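Local coordinates for superoxide dismutase (PDB 3JS4), which probably converts superoxide radicals into dioxygen and hydrogen peroxide by alternately reducing and oxidising the iron ion in its active site, at residues Ser39-Arg44 and Tyr193-Asn198; Gly149-Val154 and Met185-His190; Glu125-Ser130 and Ala159-Val164; Ser107-Gly112 and Asn213-Leu218. All coordinates share one frame; numbering follows the deposited sequence.

Interaction 1 of 4, residues Ser39-Arg44 and Tyr193-Asn198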
loop_
_atom_site.group_PDB
_atom_site.type_symbol
_atom_site.label_atom_id
_atom_site.label_comp_id
_atom_site.label_asym_id
_atom_site.label_seq_id
_atom_site.Cartn_x
_atom_site.Cartn_y
_atom_site.Cartn_z
ATOM N N SER A 39 16.419 -10.418 3.416
ATOM C CA SER A 39 17.240 -9.236 3.334
ATOM C C SER A 39 17.425 -8.774 1.862
ATOM O O SER A 39 17.278 -7.573 1.523
ATOM C CB SER A 39 18.566 -9.547 4.042
ATOM O OG SER A 39 19.464 -8.507 3.783
ATOM N N HIS A 40 17.717 -9.741 0.996
ATOM C CA HIS A 40 17.893 -9.521 -0.439
ATOM C C HIS A 40 16.618 -8.934 -1.092
ATOM O O HIS A 40 16.685 -7.978 -1.880
ATOM C CB HIS A 40 18.299 -10.853 -1.088
ATOM C CG HIS A 40 18.577 -10.773 -2.561
ATOM N ND1 HIS A 40 19.302 -9.750 -3.138
ATOM C CD2 HIS A 40 18.278 -11.634 -3.568
ATOM C CE1 HIS A 40 19.406 -9.964 -4.441
ATOM N NE2 HIS A 40 18.790 -11.099 -4.726
ATOM N N LEU A 41 15.475 -9.502 -0.756
ATOM C CA LEU A 41 14.208 -9.027 -1.338
ATOM C C LEU A 41 13.883 -7.614 -0.865
ATOM O O LEU A 41 13.498 -6.751 -1.657
ATOM C CB LEU A 41 13.071 -9.987 -1.015
ATOM C CG LEU A 41 11.639 -9.594 -1.415
ATOM C CD1 LEU A 41 11.552 -9.244 -2.893
ATOM C CD2 LEU A 41 10.751 -10.786 -1.085
ATOM N N LEU A 42 14.073 -7.360 0.424
ATOM C CA LEU A 42 13.818 -6.015 0.942
ATOM C C LEU A 42 14.737 -4.992 0.271
ATOM O O LEU A 42 14.317 -3.873 -0.063
ATOM C CB LEU A 42 14.029 -5.968 2.464
ATOM C CG LEU A 42 13.681 -4.623 3.135
ATOM C CD1 LEU A 42 12.233 -4.153 2.819
ATOM C CD2 LEU A 42 13.899 -4.727 4.639
ATOM N N ASP A 43 15.996 -5.373 0.098
ATOM C CA ASP A 43 16.979 -4.483 -0.511
ATOM C C ASP A 43 16.591 -4.136 -1.954
ATOM O O ASP A 43 16.541 -2.976 -2.337
ATOM C CB ASP A 43 18.401 -5.097 -0.434
ATOM C CG ASP A 43 19.442 -4.251 -1.158
ATOM O OD1 ASP A 43 19.733 -3.122 -0.708
ATOM O OD2 ASP A 43 19.966 -4.709 -2.192
ATOM N N ARG A 44 16.298 -5.157 -2.749
ATOM C CA ARG A 44 15.939 -4.949 -4.135
ATOM C C ARG A 44 14.615 -4.165 -4.310
ATOM O O ARG A 44 14.524 -3.266 -5.159
ATOM C CB ARG A 44 15.937 -6.293 -4.866
ATOM C CG ARG A 44 15.709 -6.216 -6.376
ATOM C CD ARG A 44 16.713 -5.355 -7.159
ATOM N NE ARG A 44 18.119 -5.601 -6.831
ATOM C CZ ARG A 44 19.147 -5.186 -7.586
ATOM N NH1 ARG A 44 18.930 -4.520 -8.721
ATOM N NH2 ARG A 44 20.397 -5.461 -7.226
ATOM N N TYR A 193 8.651 -12.180 -5.635
ATOM C CA TYR A 193 9.257 -13.235 -6.478
ATOM C C TYR A 193 10.548 -13.862 -5.918
ATOM O O TYR A 193 10.731 -15.092 -5.949
ATOM C CB TYR A 193 9.546 -12.741 -7.898
ATOM C CG TYR A 193 9.254 -13.842 -8.885
ATOM C CD1 TYR A 193 7.946 -14.077 -9.305
ATOM C CD2 TYR A 193 10.267 -14.677 -9.349
ATOM C CE1 TYR A 193 7.657 -15.094 -10.177
ATOM C CE2 TYR A 193 9.992 -15.687 -10.233
ATOM C CZ TYR A 193 8.685 -15.888 -10.639
ATOM O OH TYR A 193 8.390 -16.901 -11.489
ATOM N N LEU A 194 11.447 -13.017 -5.433
ATOM C CA LEU A 194 12.772 -13.502 -5.009
ATOM C C LEU A 194 12.668 -14.524 -3.871
ATOM O O LEU A 194 13.513 -15.416 -3.757
ATOM C CB LEU A 194 13.694 -12.333 -4.627
ATOM C CG LEU A 194 14.357 -11.561 -5.799
ATOM C CD1 LEU A 194 15.134 -10.297 -5.271
ATOM C CD2 LEU A 194 15.284 -12.496 -6.645
ATOM N N ASP A 195 11.627 -14.390 -3.042
ATOM C CA ASP A 195 11.449 -15.256 -1.881
ATOM C C ASP A 195 10.422 -16.367 -2.133
ATOM O O ASP A 195 10.596 -17.457 -1.634
ATOM C CB ASP A 195 11.015 -14.451 -0.643
ATOM C CG ASP A 195 12.148 -13.692 0.014
ATOM O OD1 ASP A 195 13.270 -13.598 -0.543
ATOM O OD2 ASP A 195 11.876 -13.128 1.097
ATOM N N TYR A 196 9.348 -16.068 -2.867
ATOM C CA TYR A 196 8.193 -17.001 -3.058
ATOM C C TYR A 196 7.926 -17.416 -4.513
ATOM O O TYR A 196 6.972 -18.138 -4.786
ATOM C CB TYR A 196 6.912 -16.389 -2.448
ATOM C CG TYR A 196 7.105 -16.047 -0.992
ATOM C CD1 TYR A 196 6.977 -17.040 -0.022
ATOM C CD2 TYR A 196 7.493 -14.748 -0.589
ATOM C CE1 TYR A 196 7.192 -16.765 1.314
ATOM C CE2 TYR A 196 7.711 -14.456 0.761
ATOM C CZ TYR A 196 7.561 -15.474 1.702
ATOM O OH TYR A 196 7.779 -15.245 3.039
ATOM N N LEU A 197 8.767 -16.950 -5.442
ATOM C CA LEU A 197 8.624 -17.295 -6.871
ATOM C C LEU A 197 7.199 -17.010 -7.344
ATOM O O LEU A 197 6.631 -15.995 -6.966
ATOM C CB LEU A 197 9.064 -18.743 -7.140
ATOM C CG LEU A 197 10.515 -19.085 -6.749
ATOM C CD1 LEU A 197 10.815 -20.617 -6.851
ATOM C CD2 LEU A 197 11.556 -18.268 -7.557
ATOM N N ASN A 198 6.602 -17.901 -8.135
ATOM C CA ASN A 198 5.230 -17.692 -8.595
ATOM C C ASN A 198 4.115 -17.982 -7.556
ATOM O O ASN A 198 2.943 -17.861 -7.879
ATOM C CB ASN A 198 4.988 -18.468 -9.905
ATOM C CG ASN A 198 5.037 -19.975 -9.726
ATOM O OD1 ASN A 198 5.918 -20.512 -9.060
ATOM N ND2 ASN A 198 4.095 -20.669 -10.348
#
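Asp195 OD1 is hydrogen-bonded to Ser38 OG, and the carboxylate also lies against Leu41. Leu41 crosses the carboxylate at a slant, with CB and CD2 both resting on it: Leu41 CD2 comes to 3.4 Å from Asp195 OD2, and Leu41 CB sits 3.6 Å from Asp195 OD1. Ser38 OG also bonds Leu41 N, so one hydroxyl links the first turn of helix 39-60 to Asp195. The other methyl, Leu41 CD1, meets Leu194 CB at 4.1 Å. Leu194 has CG anti to its carbonyl carbon (chi1 -79°), which sends CD1 over the face of the His40 imidazole. This CH-pi contact is 4.1 Å from Leu194 CD1 to the His40 ring centroid, and the two side chains cross at about a right angle. Arg44 CB borders the same methyl. The contact joins the alpha-hairpin helix that carries the iron ligand His45 to the short helix 193-196 just beyond the ligand His190, as suits the two-domain iron/manganese superoxide dismutase fold.

Interaction 2 of 4, residues Gly149-Val154 and Met185-His190. With FE (Fe (III) ion), chain E.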
loop_
_atom_site.group_PDB
_atom_site.type_symbol
_atom_site.label_atom_id
_atom_site.label_comp_id
_atom_site.label_asym_id
_atom_site.label_seq_id
_atom_site.Cartn_x
_atom_site.Cartn_y
_atom_site.Cartn_z
ATOM N N GLY A 149 -0.339 -4.976 -9.290
ATOM C CA GLY A 149 -1.246 -4.127 -8.519
ATOM C C GLY A 149 -1.109 -4.188 -7.015
ATOM O O GLY A 149 -0.047 -4.553 -6.492
ATOM N N TRP A 150 -2.198 -3.830 -6.327
ATOM C CA TRP A 150 -2.199 -3.607 -4.886
ATOM C C TRP A 150 -3.521 -4.104 -4.275
ATOM O O TRP A 150 -4.591 -3.972 -4.884
ATOM C CB TRP A 150 -2.063 -2.103 -4.576
ATOM C CG TRP A 150 -0.806 -1.506 -5.115
ATOM C CD1 TRP A 150 -0.601 -1.034 -6.381
ATOM C CD2 TRP A 150 0.454 -1.357 -4.417
ATOM N NE1 TRP A 150 0.701 -0.584 -6.514
ATOM C CE2 TRP A 150 1.371 -0.772 -5.330
ATOM C CE3 TRP A 150 0.880 -1.631 -3.113
ATOM C CZ2 TRP A 150 2.713 -0.469 -4.979
ATOM C CZ3 TRP A 150 2.211 -1.317 -2.762
ATOM C CH2 TRP A 150 3.107 -0.766 -3.701
ATOM N N VAL A 151 -3.443 -4.619 -3.052
ATOM C CA VAL A 151 -4.632 -4.946 -2.259
ATOM C C VAL A 151 -4.736 -3.946 -1.098
ATOM O O VAL A 151 -3.736 -3.653 -0.426
ATOM C CB VAL A 151 -4.542 -6.394 -1.765
ATOM C CG1 VAL A 151 -5.714 -6.784 -0.863
ATOM C CG2 VAL A 151 -4.450 -7.318 -2.973
ATOM N N TRP A 152 -5.928 -3.394 -0.903
ATOM C CA TRP A 152 -6.166 -2.400 0.147
ATOM C C TRP A 152 -7.230 -2.845 1.153
ATOM O O TRP A 152 -8.312 -3.312 0.760
ATOM C CB TRP A 152 -6.621 -1.062 -0.470
ATOM C CG TRP A 152 -5.738 -0.601 -1.591
ATOM C CD1 TRP A 152 -5.783 -1.006 -2.890
ATOM C CD2 TRP A 152 -4.642 0.324 -1.496
ATOM N NE1 TRP A 152 -4.787 -0.392 -3.614
ATOM C CE2 TRP A 152 -4.071 0.427 -2.786
ATOM C CE3 TRP A 152 -4.092 1.074 -0.447
ATOM C CZ2 TRP A 152 -2.986 1.275 -3.069
ATOM C CZ3 TRP A 152 -2.984 1.917 -0.732
ATOM C CH2 TRP A 152 -2.458 1.998 -2.025
ATOM N N LEU A 153 -6.941 -2.645 2.438
ATOM C CA LEU A 153 -7.982 -2.571 3.459
ATOM C C LEU A 153 -8.391 -1.102 3.535
ATOM O O LEU A 153 -7.542 -0.219 3.720
ATOM C CB LEU A 153 -7.490 -3.068 4.835
ATOM C CG LEU A 153 -8.483 -2.985 6.004
ATOM C CD1 LEU A 153 -9.780 -3.770 5.672
ATOM C CD2 LEU A 153 -7.871 -3.486 7.335
ATOM N N VAL A 154 -9.675 -0.831 3.356
ATOM C CA VAL A 154 -10.149 0.553 3.370
ATOM C C VAL A 154 -11.340 0.713 4.274
ATOM O O VAL A 154 -12.022 -0.284 4.585
ATOM C CB VAL A 154 -10.553 1.068 1.948
ATOM C CG1 VAL A 154 -9.370 0.964 0.989
ATOM C CG2 VAL A 154 -11.802 0.311 1.403
ATOM N N MET A 185 -1.073 -4.178 0.586
ATOM C CA MET A 185 -0.163 -5.254 0.258
ATOM C C MET A 185 0.123 -5.189 -1.247
ATOM O O MET A 185 -0.790 -5.332 -2.082
ATOM C CB MET A 185 -0.809 -6.594 0.604
ATOM C CG MET A 185 0.005 -7.791 0.118
ATOM S SD MET A 185 -0.766 -9.387 0.490
ATOM C CE MET A 185 -2.225 -9.365 -0.569
ATOM N N ASP A 186 1.379 -4.929 -1.579
ATOM C CA ASP A 186 1.881 -4.920 -2.957
ATOM C C ASP A 186 1.749 -6.321 -3.551
ATOM O O ASP A 186 2.291 -7.293 -2.990
ATOM C CB ASP A 186 3.375 -4.532 -2.889
ATOM C CG ASP A 186 3.992 -4.199 -4.242
ATOM O OD1 ASP A 186 3.356 -4.371 -5.289
ATOM O OD2 ASP A 186 5.165 -3.779 -4.251
ATOM N N VAL A 187 1.038 -6.455 -4.669
ATOM C CA VAL A 187 1.082 -7.721 -5.410
ATOM C C VAL A 187 1.750 -7.667 -6.804
ATOM O O VAL A 187 1.610 -8.623 -7.605
ATOM C CB VAL A 187 -0.300 -8.477 -5.439
ATOM C CG1 VAL A 187 -0.768 -8.796 -3.986
ATOM C CG2 VAL A 187 -1.335 -7.724 -6.217
ATOM N N TRP A 188 2.509 -6.590 -7.080
ATOM C CA TRP A 188 3.416 -6.657 -8.213
ATOM C C TRP A 188 4.308 -7.861 -7.972
ATOM O O TRP A 188 4.731 -8.129 -6.818
ATOM C CB TRP A 188 4.289 -5.411 -8.332
ATOM C CG TRP A 188 3.617 -4.169 -8.916
ATOM C CD1 TRP A 188 2.552 -3.472 -8.387
ATOM C CD2 TRP A 188 4.026 -3.450 -10.081
ATOM N NE1 TRP A 188 2.246 -2.387 -9.183
ATOM C CE2 TRP A 188 3.148 -2.337 -10.218
ATOM C CE3 TRP A 188 5.069 -3.620 -11.017
ATOM C CZ2 TRP A 188 3.262 -1.411 -11.264
ATOM C CZ3 TRP A 188 5.177 -2.688 -12.069
ATOM C CH2 TRP A 188 4.273 -1.603 -12.179
ATOM N N GLU A 189 4.632 -8.585 -9.035
ATOM C CA GLU A 189 5.446 -9.790 -8.872
ATOM C C GLU A 189 6.796 -9.542 -8.154
ATOM O O GLU A 189 7.246 -10.389 -7.371
ATOM C CB GLU A 189 5.677 -10.458 -10.219
ATOM C CG GLU A 189 4.385 -11.048 -10.841
ATOM C CD GLU A 189 4.673 -11.845 -12.118
ATOM O OE1 GLU A 189 5.256 -11.266 -13.061
ATOM O OE2 GLU A 189 4.278 -13.029 -12.188
ATOM N N HIS A 190 7.419 -8.386 -8.389
ATOM C CA HIS A 190 8.692 -8.078 -7.674
ATOM C C HIS A 190 8.569 -7.988 -6.155
ATOM O O HIS A 190 9.606 -8.041 -5.448
ATOM C CB HIS A 190 9.358 -6.802 -8.227
ATOM C CG HIS A 190 8.604 -5.546 -7.918
ATOM N ND1 HIS A 190 7.942 -4.814 -8.882
ATOM C CD2 HIS A 190 8.433 -4.873 -6.749
ATOM C CE1 HIS A 190 7.374 -3.760 -8.319
ATOM N NE2 HIS A 190 7.653 -3.774 -7.026
HETATM FE FE FE E . 6.533 -2.775 -5.381
HETATM O O HOH W 1 4.948 -2.129 -6.843
#
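Val151 and Met185 form a hydrogen-bonded pair of the antiparallel sheet, next to the non-hydrogen-bonded pair Trp150 and Asp186; strand 179-186 ends at Asp186, the first residue of the DxWEHxYY signature of iron/manganese superoxide dismutases. Val151 N gives to Met185 O at 2.9 Å, nearly straight at 172°, and Met185 N returns a bond to Val151 O, which Thr184 OG1 also reaches. One step past the last bridged pair, Val187 N donates to Gly149 O at 2.8 Å, prolonging the pairing past the strand end. On the face bearing Val151 and Met185, the two side chains lie side by side. Asp186 divides its oxygens: OD2 binds the iron at 2.0 Å, and OD1 closes an Asx turn with Trp188 N at 3.0 Å, besides a weak bond from the iron-bound water. Trp150 stacks on this carboxylate, planes 14° apart, covering one face of it. Trp188 and Trp150 form an offset edge-to-face pair, the edge of Trp188 toward the Trp150 face, planes at 60°, and Trp188 NE1 is satisfied by Asn169 O. His45 and His101 complete the protein ligands; His190 NE2 binds the iron at 2.2 Å.

Interaction 3 of 4, residues Glu125-Ser130 and Ala159-Val164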
loop_
_atom_site.group_PDB
_atom_site.type_symbol
_atom_site.label_atom_id
_atom_site.label_comp_id
_atom_site.label_asym_id
_atom_site.label_seq_id
_atom_site.Cartn_x
_atom_site.Cartn_y
_atom_site.Cartn_z
ATOM N N GLU A 125 -15.622 -7.791 12.616
ATOM C CA GLU A 125 -16.742 -8.734 12.663
ATOM C C GLU A 125 -17.968 -8.238 11.923
ATOM O O GLU A 125 -18.580 -8.989 11.166
ATOM C CB GLU A 125 -17.086 -9.087 14.117
ATOM C CG GLU A 125 -16.498 -10.417 14.544
ATOM C CD GLU A 125 -16.225 -10.527 16.039
ATOM O OE1 GLU A 125 -17.017 -10.007 16.852
ATOM O OE2 GLU A 125 -15.215 -11.162 16.395
ATOM N N HIS A 126 -18.323 -6.975 12.161
ATOM C CA HIS A 126 -19.389 -6.290 11.437
ATOM C C HIS A 126 -19.180 -6.294 9.922
ATOM O O HIS A 126 -20.111 -6.585 9.175
ATOM C CB HIS A 126 -19.532 -4.847 11.953
ATOM C CG HIS A 126 -20.406 -3.973 11.103
ATOM N ND1 HIS A 126 -21.754 -4.207 10.929
ATOM C CD2 HIS A 126 -20.125 -2.852 10.394
ATOM C CE1 HIS A 126 -22.263 -3.278 10.141
ATOM N NE2 HIS A 126 -21.295 -2.444 9.801
ATOM N N SER A 127 -17.954 -5.997 9.477
ATOM C CA SER A 127 -17.676 -5.833 8.047
ATOM C C SER A 127 -17.456 -7.149 7.296
ATOM O O SER A 127 -17.853 -7.261 6.134
ATOM C CB SER A 127 -16.484 -4.888 7.804
ATOM O OG SER A 127 -16.576 -3.698 8.584
ATOM N N PHE A 128 -16.825 -8.131 7.946
ATOM C CA PHE A 128 -16.473 -9.392 7.283
ATOM C C PHE A 128 -17.038 -10.663 7.916
ATOM O O PHE A 128 -16.645 -11.764 7.516
ATOM C CB PHE A 128 -14.941 -9.536 7.196
ATOM C CG PHE A 128 -14.264 -8.376 6.550
ATOM C CD1 PHE A 128 -14.302 -8.212 5.169
ATOM C CD2 PHE A 128 -13.597 -7.434 7.319
ATOM C CE1 PHE A 128 -13.673 -7.119 4.554
ATOM C CE2 PHE A 128 -12.966 -6.342 6.724
ATOM C CZ PHE A 128 -13.018 -6.176 5.333
ATOM N N GLY A 129 -17.918 -10.532 8.906
ATOM C CA GLY A 129 -18.479 -11.700 9.592
ATOM C C GLY A 129 -17.604 -12.193 10.738
ATOM O O GLY A 129 -18.120 -12.532 11.810
ATOM N N SER A 130 -16.282 -12.230 10.508
ATOM C CA SER A 130 -15.285 -12.697 11.497
ATOM C C SER A 130 -13.854 -12.374 11.038
ATOM O O SER A 130 -13.633 -11.917 9.912
ATOM C CB SER A 130 -15.391 -14.205 11.714
ATOM O OG SER A 130 -14.991 -14.905 10.548
ATOM N N ALA A 159 -20.708 2.867 3.061
ATOM C CA ALA A 159 -21.154 1.597 3.642
ATOM C C ALA A 159 -21.047 1.595 5.160
ATOM O O ALA A 159 -21.679 0.767 5.823
ATOM C CB ALA A 159 -20.354 0.430 3.067
ATOM N N LYS A 160 -20.256 2.533 5.690
ATOM C CA LYS A 160 -19.876 2.585 7.101
ATOM C C LYS A 160 -19.256 1.272 7.577
ATOM O O LYS A 160 -19.620 0.739 8.629
ATOM C CB LYS A 160 -21.058 3.003 7.996
ATOM C CG LYS A 160 -21.100 4.483 8.285
ATOM C CD LYS A 160 -21.905 5.241 7.256
ATOM C CE LYS A 160 -21.491 6.698 7.223
ATOM N NZ LYS A 160 -20.636 7.068 8.387
ATOM N N ALA A 161 -18.319 0.748 6.790
ATOM C CA ALA A 161 -17.728 -0.539 7.085
ATOM C C ALA A 161 -16.369 -0.600 6.421
ATOM O O ALA A 161 -16.089 0.196 5.516
ATOM C CB ALA A 161 -18.630 -1.670 6.577
ATOM N N LEU A 162 -15.527 -1.509 6.911
ATOM C CA LEU A 162 -14.269 -1.846 6.277
ATOM C C LEU A 162 -14.587 -2.655 5.023
ATOM O O LEU A 162 -15.598 -3.367 4.971
ATOM C CB LEU A 162 -13.384 -2.660 7.227
ATOM C CG LEU A 162 -13.056 -2.056 8.603
ATOM C CD1 LEU A 162 -12.333 -3.096 9.457
ATOM C CD2 LEU A 162 -12.182 -0.794 8.483
ATOM N N LYS A 163 -13.750 -2.496 4.001
ATOM C CA LYS A 163 -13.845 -3.270 2.770
ATOM C C LYS A 163 -12.436 -3.659 2.337
ATOM O O LYS A 163 -11.468 -2.982 2.689
ATOM C CB LYS A 163 -14.472 -2.435 1.650
ATOM C CG LYS A 163 -15.935 -1.996 1.849
ATOM C CD LYS A 163 -16.900 -3.137 1.746
ATOM C CE LYS A 163 -18.312 -2.697 2.154
ATOM N NZ LYS A 163 -19.252 -3.841 2.048
ATOM N N VAL A 164 -12.326 -4.738 1.563
ATOM C CA VAL A 164 -11.093 -5.023 0.827
ATOM C C VAL A 164 -11.327 -4.745 -0.665
ATOM O O VAL A 164 -12.323 -5.222 -1.237
ATOM C CB VAL A 164 -10.647 -6.464 1.038
ATOM C CG1 VAL A 164 -9.381 -6.761 0.214
ATOM C CG2 VAL A 164 -10.384 -6.743 2.552
HETATM O O HOH W 2 -17.913 -5.124 4.624
#
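A helix side chain takes up a strand amide: Leu162 N donates to Ser127 OG at 2.9 Å, with an angle of 146° at the hydrogen. The same hydroxyl is hydrogen-bonded to Met123 O one turn back in helix 118-128, within reach because OG stands beside the backbone N (chi1 -47°), so it links a helix carbonyl to a strand N-H. A water makes a second bridge, giving to Ser127 O at 2.6 Å and to Leu162 O at 2.9 Å while accepting from Lys163 NZ. The strand is the second arm of the hairpin of strands 149-156 and 161-168, whose turn contains a G1 beta bulge: Lys160, with positive phi, and Ala161 both face Asp156. Ala161 CB packs against Ser127 OG at 3.5 Å. The side chain of Phe128 crosses those of Leu162 and Val164 at about right angles. Its CE2 meets Leu162 CB at 3.7 Å and its CE1 reaches Val164 CG2 at 3.9 Å, with Lys163 C at the ring edge. Phe134 of helix 131-144 meets the same ring. Toward the hairpin turn, Lys160 O lies in the plane of the His126 imidazole, 3.8 Å from NE2.

Interaction 4 of 4, residues Ser107-Gly112 and Asn213-Leu218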
loop_
_atom_site.group_PDB
_atom_site.type_symbol
_atom_site.label_atom_id
_atom_site.label_comp_id
_atom_site.label_asym_id
_atom_site.label_seq_id
_atom_site.Cartn_x
_atom_site.Cartn_y
_atom_site.Cartn_z
ATOM N N SER A 107 2.501 -0.406 6.434
ATOM C CA SER A 107 1.465 -1.421 6.555
ATOM C C SER A 107 2.008 -2.753 7.096
ATOM O O SER A 107 1.281 -3.739 7.186
ATOM C CB SER A 107 0.803 -1.636 5.185
ATOM O OG SER A 107 0.035 -0.476 4.810
ATOM N N MET A 108 3.291 -2.791 7.436
ATOM C CA MET A 108 3.900 -4.004 7.957
ATOM C C MET A 108 4.773 -3.596 9.138
ATOM O O MET A 108 5.119 -2.428 9.274
ATOM C CB MET A 108 4.769 -4.678 6.885
ATOM C CG MET A 108 4.028 -5.033 5.574
ATOM S SD MET A 108 5.043 -5.927 4.371
ATOM C CE MET A 108 6.098 -4.604 3.722
ATOM N N LYS A 109 5.103 -4.567 9.992
ATOM C CA LYS A 109 6.101 -4.389 11.054
ATOM C C LYS A 109 6.728 -5.738 11.397
ATOM O O LYS A 109 6.154 -6.784 11.087
ATOM C CB LYS A 109 5.474 -3.754 12.308
ATOM C CG LYS A 109 4.373 -4.581 13.000
ATOM C CD LYS A 109 3.978 -3.908 14.322
ATOM C CE LYS A 109 2.973 -4.753 15.094
ATOM N NZ LYS A 109 2.779 -4.194 16.441
ATOM N N PRO A 110 7.913 -5.725 12.036
ATOM C CA PRO A 110 8.393 -6.983 12.622
ATOM C C PRO A 110 7.383 -7.465 13.668
ATOM O O PRO A 110 6.759 -6.636 14.343
ATOM C CB PRO A 110 9.713 -6.576 13.317
ATOM C CG PRO A 110 10.150 -5.341 12.644
ATOM C CD PRO A 110 8.892 -4.629 12.179
ATOM N N ASN A 111 7.179 -8.778 13.783
ATOM C CA ASN A 111 6.170 -9.287 14.717
ATOM C C ASN A 111 4.761 -8.761 14.420
ATOM O O ASN A 111 3.968 -8.549 15.332
ATOM C CB ASN A 111 6.569 -8.965 16.173
ATOM C CG ASN A 111 7.822 -9.713 16.620
ATOM O OD1 ASN A 111 7.816 -10.945 16.705
ATOM N ND2 ASN A 111 8.908 -8.972 16.915
ATOM N N GLY A 112 4.457 -8.550 13.140
ATOM C CA GLY A 112 3.112 -8.172 12.701
ATOM C C GLY A 112 2.191 -9.360 12.462
ATOM O O GLY A 112 2.466 -10.484 12.895
ATOM N N ASN A 213 0.355 -4.697 9.795
ATOM C CA ASN A 213 0.510 -3.845 10.954
ATOM C C ASN A 213 -0.839 -3.276 11.381
ATOM O O ASN A 213 -1.323 -2.273 10.825
ATOM C CB ASN A 213 1.489 -2.718 10.627
ATOM C CG ASN A 213 1.862 -1.879 11.841
ATOM O OD1 ASN A 213 1.268 -1.991 12.933
ATOM N ND2 ASN A 213 2.871 -1.030 11.658
ATOM N N TRP A 214 -1.442 -3.927 12.373
ATOM C CA TRP A 214 -2.734 -3.491 12.876
ATOM C C TRP A 214 -2.641 -2.155 13.615
ATOM O O TRP A 214 -3.622 -1.431 13.677
ATOM C CB TRP A 214 -3.342 -4.544 13.797
ATOM C CG TRP A 214 -3.869 -5.775 13.138
ATOM C CD1 TRP A 214 -3.404 -7.054 13.308
ATOM C CD2 TRP A 214 -4.985 -5.871 12.237
ATOM N NE1 TRP A 214 -4.160 -7.939 12.567
ATOM C CE2 TRP A 214 -5.128 -7.242 11.893
ATOM C CE3 TRP A 214 -5.866 -4.933 11.675
ATOM C CZ2 TRP A 214 -6.114 -7.697 11.011
ATOM C CZ3 TRP A 214 -6.856 -5.386 10.792
ATOM C CH2 TRP A 214 -6.980 -6.754 10.482
ATOM N N ASP A 215 -1.480 -1.831 14.193
ATOM C CA ASP A 215 -1.313 -0.519 14.852
ATOM C C ASP A 215 -1.480 0.607 13.824
ATOM O O ASP A 215 -2.006 1.682 14.143
ATOM C CB ASP A 215 0.062 -0.361 15.528
ATOM C CG ASP A 215 0.410 -1.520 16.471
ATOM O OD1 ASP A 215 -0.523 -2.175 16.998
ATOM O OD2 ASP A 215 1.630 -1.776 16.674
ATOM N N PHE A 216 -1.005 0.370 12.600
ATOM C CA PHE A 216 -1.144 1.367 11.544
ATOM C C PHE A 216 -2.627 1.572 11.182
ATOM O O PHE A 216 -3.132 2.699 11.205
ATOM C CB PHE A 216 -0.284 1.004 10.325
ATOM C CG PHE A 216 -0.219 2.085 9.267
ATOM C CD1 PHE A 216 0.345 3.332 9.555
ATOM C CD2 PHE A 216 -0.705 1.846 7.983
ATOM C CE1 PHE A 216 0.417 4.330 8.570
ATOM C CE2 PHE A 216 -0.640 2.819 6.998
ATOM C CZ PHE A 216 -0.081 4.060 7.279
ATOM N N VAL A 217 -3.317 0.480 10.863
ATOM C CA VAL A 217 -4.750 0.477 10.579
ATOM C C VAL A 217 -5.565 1.228 11.636
ATOM O O VAL A 217 -6.319 2.161 11.306
ATOM C CB VAL A 217 -5.268 -0.972 10.493
ATOM C CG1 VAL A 217 -6.753 -0.988 10.163
ATOM C CG2 VAL A 217 -4.467 -1.760 9.454
ATOM N N LEU A 218 -5.410 0.807 12.894
ATOM C CA LEU A 218 -6.102 1.417 14.028
ATOM C C LEU A 218 -5.804 2.896 14.145
ATOM O O LEU A 218 -6.731 3.711 14.247
ATOM C CB LEU A 218 -5.748 0.693 15.337
ATOM C CG LEU A 218 -6.385 1.189 16.636
ATOM C CD1 LEU A 218 -7.920 1.137 16.578
ATOM C CD2 LEU A 218 -5.847 0.398 17.850
#
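The aliphatic chain of Lys109 lies over one face of the Asn213 amide, CB above the ND2 side and CD 3.6 Å from Asn213 OD1, the two side chains crossing at about a right angle. The chain runs straight beyond CG, which lies between the backbone N and the carbonyl carbon (chi1 63°), and this carries the ammonium to Asp215. There Lys109 NZ makes a salt bridge of 2.7 Å to Asp215 OD2, met from above the carboxylate plane. Asn213 is the N-cap of helix 214-223. Its OD1 takes weak bonds from Asp215 N at 3.0 Å and Phe216 N at 3.3 Å, while ND2 has a weak bond to Gln106 O. Asn213 N gives to Ser107 O at 2.9 Å, approaching from 55° out of the carbonyl plane. Ser107 OG stands 4.0 Å from Phe216 CD2 and is hydrogen-bonded to Phe103 O and Thr184 N. The loop leaving helix 89-106 thus meets the first turn of helix 214-223, where Phe216 packs edge-to-face with Phe103 and Ser107 touches strand 179-186.

Interaction 2 is buried, built of strand pairing and metal ligation; interaction 1, at the surface, relies on apolar and CH-pi contacts. They touch where Leu41 CD1 packs on His190 O, 3.4 Å away, so helix 39-60, which supplies His45, also packs on the backbone of a second iron ligand. Interactions 2 and 3 share one sheet, centred on strand 149-156, where a probable hydrogen bond joins Lys163 N to Val154 O. Interaction 3 adds a hydroxyl and a water, whereas interaction 4, also partly buried, uses a salt bridge and a helix cap. Leu153 packs on Trp214 and Val217 of interaction 4. Interaction 1 joins the alpha-hairpin and C-terminal domains, interaction 4 the loop after helix 89-106 to helix 214-223.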